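Local coordinates for protein OBody AM2EP06 (Pyrobaculum aerophilum, PDB 4GN4) that is an engineered OB-fold binding protein (OBody), built on a scaffold from a hyperthermophilic archaeon and probably selected to bind a protein target, at residues S86-G90 with S91-V95. Residues are numbered along the deposited sequence; the frame is centred on the assembly and turned at random.
Sequences SEQYG and SATGV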
loop_
_atom_site.group_PDB
_atom_site.type_symbol
_atom_site.label_atom_id
_atom_site.label_comp_id
_atom_site.label_asym_id
_atom_site.label_seq_id
_atom_site.Cartn_x
_atom_site.Cartn_y
_atom_site.Cartn_z
ATOM N N SER A 86 12.573 4.060 6.416
ATOM C CA SER A 86 12.174 2.670 6.219
ATOM C C SER A 86 12.360 2.274 4.770
ATOM O O SER A 86 12.118 3.098 3.880
ATOM C CB SER A 86 10.721 2.444 6.646
ATOM O OG SER A 86 9.865 2.880 5.621
ATOM N N GLU A 87 12.743 1.012 4.543
ATOM C CA GLU A 87 12.924 0.464 3.183
ATOM C C GLU A 87 11.755 0.768 2.251
ATOM O O GLU A 87 10.602 0.510 2.590
ATOM C CB GLU A 87 13.222 -1.049 3.182
ATOM C CG GLU A 87 12.304 -1.937 4.033
ATOM C CD GLU A 87 12.502 -3.453 3.749
ATOM O OE1 GLU A 87 12.776 -3.816 2.589
ATOM O OE2 GLU A 87 12.414 -4.267 4.690
ATOM N N GLN A 88 12.064 1.322 1.076
ATOM C CA GLN A 88 11.036 1.568 0.085
ATOM C C GLN A 88 11.197 0.572 -1.081
ATOM O O GLN A 88 12.321 0.068 -1.336
ATOM C CB GLN A 88 11.113 3.024 -0.426
ATOM C CG GLN A 88 10.817 4.100 0.685
ATOM C CD GLN A 88 9.525 3.824 1.446
ATOM O OE1 GLN A 88 8.441 3.808 0.857
ATOM N NE2 GLN A 88 9.641 3.541 2.769
ATOM N N TYR A 89 10.082 0.287 -1.764
ATOM C CA TYR A 89 10.110 -0.528 -2.979
ATOM C C TYR A 89 10.877 0.207 -4.116
ATOM O O TYR A 89 10.569 1.384 -4.403
ATOM C CB TYR A 89 8.699 -0.849 -3.466
ATOM C CG TYR A 89 8.784 -1.534 -4.803
ATOM C CD1 TYR A 89 8.459 -0.847 -5.996
ATOM C CD2 TYR A 89 9.274 -2.838 -4.899
ATOM C CE1 TYR A 89 8.576 -1.468 -7.230
ATOM C CE2 TYR A 89 9.407 -3.460 -6.137
ATOM C CZ TYR A 89 9.058 -2.765 -7.297
ATOM O OH TYR A 89 9.192 -3.364 -8.532
ATOM N N GLY A 90 11.852 -0.490 -4.723
ATOM C CA GLY A 90 12.596 -0.021 -5.923
ATOM C C GLY A 90 13.421 1.263 -5.753
ATOM O O GLY A 90 13.723 1.972 -6.739
ATOM N N SER A 91 13.783 1.567 -4.504
ATOM C CA SER A 91 14.583 2.757 -4.185
ATOM C C SER A 91 15.587 2.420 -3.075
ATOM O O SER A 91 15.249 1.661 -2.143
ATOM C CB SER A 91 13.678 3.914 -3.740
ATOM O OG SER A 91 14.443 5.024 -3.287
ATOM N N ALA A 92 16.800 2.982 -3.179
ATOM C CA ALA A 92 17.770 2.953 -2.062
ATOM C C ALA A 92 17.530 4.099 -0.999
ATOM O O ALA A 92 18.133 4.072 0.099
ATOM C CB ALA A 92 19.264 2.934 -2.598
ATOM N N THR A 93 16.653 5.072 -1.334
ATOM C CA THR A 93 16.352 6.326 -0.538
ATOM C C THR A 93 15.849 6.154 0.917
ATOM O O THR A 93 16.250 6.930 1.817
ATOM C CB THR A 93 15.291 7.222 -1.233
ATOM O OG1 THR A 93 14.029 6.512 -1.252
ATOM C CG2 THR A 93 15.730 7.630 -2.654
ATOM N N GLY A 94 14.957 5.177 1.142
ATOM C CA GLY A 94 14.710 4.683 2.502
ATOM C C GLY A 94 13.941 5.653 3.380
ATOM O O GLY A 94 14.164 5.662 4.574
ATOM N N VAL A 95 13.007 6.432 2.852
ATOM C CA VAL A 95 12.220 7.325 3.747
ATOM C C VAL A 95 10.728 7.366 3.314
ATOM O O VAL A 95 10.372 7.151 2.142
ATOM C CB VAL A 95 12.756 8.804 3.756
ATOM C CG1 VAL A 95 14.084 8.948 4.377
ATOM C CG2 VAL A 95 12.736 9.354 2.268
HETATM O O HOH W 1 14.509 2.267 0.357
#
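Gln88 lays its side chain against the backbone of Val95, with CG 3.4 Å from Val95 O. CG stands anti to the carbonyl carbon of its own residue (chi1 -64°), and the chain bends at chi2 (-51°), which folds the amide back toward Ser86. There Gln88 NE2 donates to Ser86 O at 2.8 Å; the bond is nearly straight (163°), and the acceptor lies close to the amide plane, although NE2 itself sits above the Ser86 carbonyl plane. Both ends of the amide have further hydrogen bonds, NE2 with Glu96 OE1 and OE1 with Tyr54 OH, and these fix its rotation. Cutting the side chain back to an alanine is likely to leave Ser86 O, Glu96 OE1 and Tyr54 OH without this shared partner and to open a gap beside Val95.

One backbone bond closes the base of the loop, Ser86 N donating to Gly94 O at 2.9 Å. Residues 86-94 connect the antiparallel strands 76-85 and 95-99 of the OB fold, and the outer end of this loop is a type II beta turn from Gln88 to Ser91, with Gly90 supplying the positive phi. On the outer side, Glu87 O accepts a hydrogen bond from a basic side chain of another protein chain, while Tyr89 packs on that chain's backbone, consistent with a loop used for binding.

A water links the two arms of the loop, accepting from Gln88 N and donating to Ser91 O, each at 2.7 Å. Among the hydroxyls, Ser91 OG and Thr93 OG1 share a 2.6 Å hydrogen bond across Ala92.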